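Local coordinates for N-terminal acetyltransferase B complex subunit MDM20 (PDB 5K04), which probably serves as the non-catalytic auxiliary subunit of the NatB complex, which acetylates the N termini of proteins, at residues E655-G660 with L705-R710; E713-M718 with L733-S738. All coordinates share one frame; numbering follows the deposited sequence.

Contact 1 (E655-G660 with L705-R710)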
loop_
_atom_site.group_PDB
_atom_site.type_symbol
_atom_site.label_atom_id
_atom_site.label_comp_id
_atom_site.label_asym_id
_atom_site.label_seq_id
_atom_site.Cartn_x
_atom_site.Cartn_y
_atom_site.Cartn_z
ATOM N N GLU A 655 -2.460 -33.949 8.269
ATOM C CA GLU A 655 -3.399 -34.912 8.845
ATOM C C GLU A 655 -4.844 -34.443 8.715
ATOM O O GLU A 655 -5.761 -35.272 8.702
ATOM C CB GLU A 655 -3.054 -35.194 10.309
ATOM C CG GLU A 655 -3.170 -34.021 11.227
ATOM C CD GLU A 655 -2.746 -34.367 12.649
ATOM O OE1 GLU A 655 -2.636 -35.578 12.956
ATOM O OE2 GLU A 655 -2.514 -33.432 13.453
ATOM N N ASN A 656 -5.070 -33.129 8.630
ATOM C CA ASN A 656 -6.368 -32.587 8.229
ATOM C C ASN A 656 -6.347 -32.408 6.715
ATOM O O ASN A 656 -5.858 -31.394 6.204
ATOM C CB ASN A 656 -6.656 -31.265 8.930
ATOM C CG ASN A 656 -7.830 -30.516 8.294
ATOM O OD1 ASN A 656 -8.755 -31.126 7.756
ATOM N ND2 ASN A 656 -7.786 -29.192 8.351
ATOM N N LEU A 657 -6.904 -33.390 5.996
ATOM C CA LEU A 657 -6.853 -33.379 4.535
ATOM C C LEU A 657 -7.546 -32.167 3.925
ATOM O O LEU A 657 -7.217 -31.781 2.796
ATOM C CB LEU A 657 -7.471 -34.668 3.988
ATOM C CG LEU A 657 -6.561 -35.888 4.120
ATOM C CD1 LEU A 657 -7.272 -37.195 3.784
ATOM C CD2 LEU A 657 -5.399 -35.680 3.197
ATOM N N LEU A 658 -8.502 -31.559 4.636
ATOM C CA LEU A 658 -9.195 -30.387 4.114
ATOM C C LEU A 658 -8.367 -29.102 4.224
ATOM O O LEU A 658 -8.719 -28.104 3.582
ATOM C CB LEU A 658 -10.538 -30.224 4.826
ATOM C CG LEU A 658 -11.577 -31.300 4.510
ATOM C CD1 LEU A 658 -12.770 -31.095 5.407
ATOM C CD2 LEU A 658 -12.024 -31.292 3.065
ATOM N N SER A 659 -7.279 -29.113 5.005
ATOM C CA SER A 659 -6.394 -27.955 5.095
ATOM C C SER A 659 -5.807 -27.592 3.741
ATOM O O SER A 659 -5.342 -28.460 2.986
ATOM C CB SER A 659 -5.247 -28.207 6.070
ATOM O OG SER A 659 -4.363 -27.089 6.062
ATOM N N GLY A 660 -5.814 -26.286 3.455
ATOM C CA GLY A 660 -5.234 -25.752 2.234
ATOM C C GLY A 660 -3.754 -26.037 2.051
ATOM O O GLY A 660 -3.248 -25.899 0.931
ATOM N N LEU A 705 -3.353 -42.250 -3.277
ATOM C CA LEU A 705 -3.685 -41.806 -1.926
ATOM C C LEU A 705 -5.113 -41.292 -1.816
ATOM O O LEU A 705 -5.606 -41.143 -0.694
ATOM C CB LEU A 705 -2.716 -40.710 -1.461
ATOM C CG LEU A 705 -1.235 -41.115 -1.547
ATOM C CD1 LEU A 705 -0.301 -39.995 -1.081
ATOM C CD2 LEU A 705 -0.950 -42.420 -0.799
ATOM N N LYS A 706 -5.762 -40.987 -2.949
ATOM C CA LYS A 706 -7.193 -40.661 -2.991
ATOM C C LYS A 706 -7.524 -39.435 -2.134
ATOM O O LYS A 706 -8.472 -39.434 -1.347
ATOM C CB LYS A 706 -8.037 -41.871 -2.573
ATOM C CG LYS A 706 -7.916 -43.083 -3.507
ATOM C CD LYS A 706 -8.901 -44.188 -3.139
ATOM C CE LYS A 706 -8.890 -45.298 -4.177
ATOM N NZ LYS A 706 -9.757 -46.455 -3.790
ATOM N N LEU A 707 -6.732 -38.373 -2.306
ATOM C CA LEU A 707 -6.878 -37.190 -1.464
ATOM C C LEU A 707 -8.214 -36.490 -1.697
ATOM O O LEU A 707 -8.787 -35.913 -0.766
ATOM C CB LEU A 707 -5.712 -36.232 -1.722
ATOM C CG LEU A 707 -4.356 -36.890 -1.477
ATOM C CD1 LEU A 707 -3.204 -36.057 -2.016
ATOM C CD2 LEU A 707 -4.216 -37.150 0.018
ATOM N N VAL A 708 -8.716 -36.531 -2.931
ATOM C CA VAL A 708 -10.018 -35.955 -3.251
ATOM C C VAL A 708 -11.132 -36.732 -2.562
ATOM O O VAL A 708 -11.933 -36.160 -1.819
ATOM C CB VAL A 708 -10.211 -35.925 -4.779
ATOM C CG1 VAL A 708 -11.606 -35.442 -5.139
ATOM C CG2 VAL A 708 -9.159 -35.030 -5.408
ATOM N N GLN A 709 -11.191 -38.051 -2.799
ATOM C CA GLN A 709 -12.269 -38.887 -2.265
ATOM C C GLN A 709 -12.353 -38.767 -0.753
ATOM O O GLN A 709 -13.436 -38.584 -0.186
ATOM C CB GLN A 709 -12.058 -40.360 -2.651
ATOM C CG GLN A 709 -12.185 -40.694 -4.133
ATOM C CD GLN A 709 -10.952 -40.326 -4.962
ATOM O OE1 GLN A 709 -9.906 -39.942 -4.435
ATOM N NE2 GLN A 709 -11.085 -40.437 -6.273
ATOM N N ARG A 710 -11.210 -38.867 -0.085
ATOM C CA ARG A 710 -11.192 -38.777 1.367
ATOM C C ARG A 710 -11.691 -37.416 1.849
ATOM O O ARG A 710 -12.415 -37.331 2.844
ATOM C CB ARG A 710 -9.778 -39.085 1.850
ATOM C CG ARG A 710 -9.391 -40.521 1.475
ATOM C CD ARG A 710 -7.908 -40.817 1.565
ATOM N NE ARG A 710 -7.390 -40.616 2.910
ATOM C CZ ARG A 710 -6.098 -40.476 3.182
ATOM N NH1 ARG A 710 -5.211 -40.524 2.197
ATOM N NH2 ARG A 710 -5.698 -40.284 4.430
#

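Contact 2 (E713-M718 with L733-S738)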
loop_
_atom_site.group_PDB
_atom_site.type_symbol
_atom_site.label_atom_id
_atom_site.label_comp_id
_atom_site.label_asym_id
_atom_site.label_seq_id
_atom_site.Cartn_x
_atom_site.Cartn_y
_atom_site.Cartn_z
ATOM N N GLU A 713 -15.418 -37.501 1.490
ATOM C CA GLU A 713 -16.030 -38.331 2.528
ATOM C C GLU A 713 -16.127 -37.582 3.853
ATOM O O GLU A 713 -17.130 -37.695 4.566
ATOM C CB GLU A 713 -15.232 -39.625 2.710
ATOM C CG GLU A 713 -15.285 -40.562 1.513
ATOM C CD GLU A 713 -14.435 -41.820 1.688
ATOM O OE1 GLU A 713 -13.601 -41.867 2.617
ATOM O OE2 GLU A 713 -14.602 -42.756 0.876
ATOM N N ILE A 714 -15.085 -36.824 4.203
ATOM C CA ILE A 714 -15.094 -36.053 5.446
ATOM C C ILE A 714 -16.191 -35.001 5.396
ATOM O O ILE A 714 -16.914 -34.782 6.375
ATOM C CB ILE A 714 -13.708 -35.415 5.682
ATOM C CG1 ILE A 714 -12.616 -36.488 5.825
ATOM C CG2 ILE A 714 -13.721 -34.486 6.886
ATOM C CD1 ILE A 714 -11.203 -35.941 5.577
ATOM N N ILE A 715 -16.340 -34.354 4.239
ATOM C CA ILE A 715 -17.347 -33.315 4.047
ATOM C C ILE A 715 -18.753 -33.895 4.168
ATOM O O ILE A 715 -19.619 -33.323 4.840
ATOM C CB ILE A 715 -17.110 -32.634 2.687
ATOM C CG1 ILE A 715 -15.888 -31.718 2.784
ATOM C CG2 ILE A 715 -18.352 -31.914 2.209
ATOM C CD1 ILE A 715 -15.440 -31.131 1.447
ATOM N N ASP A 716 -18.992 -35.059 3.543
ATOM C CA ASP A 716 -20.311 -35.680 3.591
ATOM C C ASP A 716 -20.643 -36.200 4.987
ATOM O O ASP A 716 -21.821 -36.300 5.344
ATOM C CB ASP A 716 -20.404 -36.822 2.574
ATOM C CG ASP A 716 -20.410 -36.338 1.126
ATOM O OD1 ASP A 716 -20.663 -35.135 0.864
ATOM O OD2 ASP A 716 -20.169 -37.185 0.241
ATOM N N SER A 717 -19.630 -36.536 5.784
ATOM C CA SER A 717 -19.856 -37.014 7.143
ATOM C C SER A 717 -20.054 -35.887 8.145
ATOM O O SER A 717 -20.392 -36.167 9.298
ATOM C CB SER A 717 -18.684 -37.878 7.608
ATOM O OG SER A 717 -17.549 -37.057 7.871
ATOM N N MET A 718 -19.845 -34.630 7.747
ATOM C CA MET A 718 -19.973 -33.524 8.685
ATOM C C MET A 718 -21.441 -33.163 8.879
ATOM O O MET A 718 -22.189 -33.010 7.908
ATOM C CB MET A 718 -19.173 -32.313 8.202
ATOM C CG MET A 718 -17.673 -32.551 8.279
ATOM S SD MET A 718 -16.602 -31.195 7.803
ATOM C CE MET A 718 -17.737 -30.409 6.752
ATOM N N LEU A 733 -21.522 -28.921 -2.390
ATOM C CA LEU A 733 -21.248 -29.375 -3.747
ATOM C C LEU A 733 -20.202 -28.498 -4.424
ATOM O O LEU A 733 -19.293 -29.008 -5.087
ATOM C CB LEU A 733 -22.541 -29.401 -4.549
ATOM C CG LEU A 733 -22.489 -30.194 -5.852
ATOM C CD1 LEU A 733 -21.585 -31.431 -5.715
ATOM C CD2 LEU A 733 -23.896 -30.597 -6.245
ATOM N N GLU A 734 -20.318 -27.178 -4.268
ATOM C CA GLU A 734 -19.345 -26.259 -4.852
ATOM C C GLU A 734 -17.954 -26.470 -4.245
ATOM O O GLU A 734 -16.939 -26.442 -4.953
ATOM C CB GLU A 734 -19.834 -24.819 -4.651
ATOM C CG GLU A 734 -18.771 -23.734 -4.870
ATOM C CD GLU A 734 -19.180 -22.370 -4.308
ATOM O OE1 GLU A 734 -19.796 -21.583 -5.060
ATOM O OE2 GLU A 734 -18.894 -22.095 -3.111
ATOM N N ILE A 735 -17.897 -26.724 -2.937
ATOM C CA ILE A 735 -16.617 -26.921 -2.270
ATOM C C ILE A 735 -15.996 -28.253 -2.674
ATOM O O ILE A 735 -14.783 -28.335 -2.909
ATOM C CB ILE A 735 -16.805 -26.796 -0.747
ATOM C CG1 ILE A 735 -17.021 -25.313 -0.408
ATOM C CG2 ILE A 735 -15.632 -27.413 0.012
ATOM C CD1 ILE A 735 -17.006 -24.990 1.071
ATOM N N LYS A 736 -16.820 -29.311 -2.793
ATOM C CA LYS A 736 -16.306 -30.602 -3.239
ATOM C C LYS A 736 -15.813 -30.537 -4.679
ATOM O O LYS A 736 -14.760 -31.101 -5.002
ATOM C CB LYS A 736 -17.365 -31.698 -3.089
ATOM C CG LYS A 736 -17.716 -32.009 -1.630
ATOM C CD LYS A 736 -18.332 -33.373 -1.443
ATOM C CE LYS A 736 -19.651 -33.535 -2.157
ATOM N NZ LYS A 736 -20.142 -34.953 -2.001
ATOM N N SER A 737 -16.556 -29.856 -5.558
ATOM C CA SER A 737 -16.117 -29.730 -6.946
ATOM C C SER A 737 -14.832 -28.916 -7.047
ATOM O O SER A 737 -13.953 -29.225 -7.862
ATOM C CB SER A 737 -17.217 -29.088 -7.799
ATOM O OG SER A 737 -18.342 -29.941 -7.916
ATOM N N SER A 738 -14.712 -27.863 -6.233
ATOM C CA SER A 738 -13.523 -27.012 -6.275
ATOM C C SER A 738 -12.298 -27.758 -5.772
ATOM O O SER A 738 -11.207 -27.627 -6.336
ATOM C CB SER A 738 -13.742 -25.744 -5.443
ATOM O OG SER A 738 -12.543 -24.999 -5.327
#

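Contact 1 (E655-G660 with L705-R710)
L657 overlaps the guanidinium of R710 with one of its methyls and meets L707 with the other, so this single forked side chain carries the 655-660 side of the contact. CD1 of L657 lies over one face of the guanidinium, displaced toward its rim, and stands 3.5 Å from R710 NH2. The same methyl also packs against the aliphatic root of the arginine, with L657 CD1 3.7 Å from R710 CB. CD2 takes the other partner: L657 CD2 and L707 CD2 are 3.7 Å apart, and the two leucine side chains cross at about a right angle. No hydrogen bond joins the segments; the contact is apolar packing plus a methyl against a flat cation.

The guanidinium is kept in place from its own side. A bend at chi3 (60°) folds the R710 chain back toward the start of its helix, where NH1 donates to the carbonyl oxygen of L705 at 3.0 Å between R710 NH1 and L705 O. The bond is nearly straight (164° at the hydrogen) and lies in the guanidinium plane, so it uses the edge of the group while the methyl occupies a face.

On the other segment, N656 to S659 form a type I turn. L657 also lies within an Asx turn, in which N656 OD1 accepts from L658 N at 3.2 Å; that bond is bent (137° at the hydrogen), with the donor well above the plane of the side-chain carbonyl. S659 OG bonds to E661 at the head of the next helix.

In this helical protein, whose family is placed in the TPR clan, the loop before helix 661-682 lies against the first turn of helix 707-717; L658 reaches on to I739 of helix 729-747 and P388 of helix 388-404.

Contact 2 (E713-M718 with L733-S738)
A bend at chi3 (-63°) in the otherwise extended chain of K736 turns its ammonium toward D716, where, with CG beside the backbone N (chi1 -70°), the carboxylate points across to the lysine. The salt bridge that results is uneven: K736 NZ lies 2.9 Å from D716 OD1, on that oxygen's syn side, while K736 NZ to D716 OD2 is a weak 3.2 Å. The two side chains cross at about a right angle.

Nearer the backbone of K736, the aliphatic part of the chain packs on I715. The two side chains run past each other in opposite directions, with I715 CG2 3.9 Å from K736 CG, and I715 CD1 extends further to I735 CG2 at 4.0 Å.

Helices 707-717 and 729-747 form an antiparallel helical hairpin here, their short segments inclined at 170° with axes 10.8 Å apart, broadly as in the helix pairs of TPR-like, all-helical proteins. I715 and I735 are buried, whereas D716 is exposed, so the ion pair borders the apolar seam near the surface. H712, one turn back on the first helix, also bonds to the carbonyl oxygen of K736.

Toward the C-terminal part of helix 707-717, S717 OG donates to the carbonyl oxygen of I714, with S717 OG and I714 O 2.8 Å apart, and M718 beyond it packs on Q389 and I392 of helix 388-404.

In the fold
Following the chain from the N terminus, contact 1 comes first: it brings the loop before helix 661-682 back onto the start of helix 707-717, closing a mostly helical excursion of 44 residues. Contact 2 then closes a shorter one, 14 residues between segments 713-718 and 733-738. The two are in series, neither enclosing nor crossing the other, yet both use helix 707-717, contact 1 at its beginning and contact 2 in its C-terminal half. Their centres are about 11 Å apart, and L658 joins them by packing on I714 and I715. Together they tie the last two helices of the chain to the 655-660 loop.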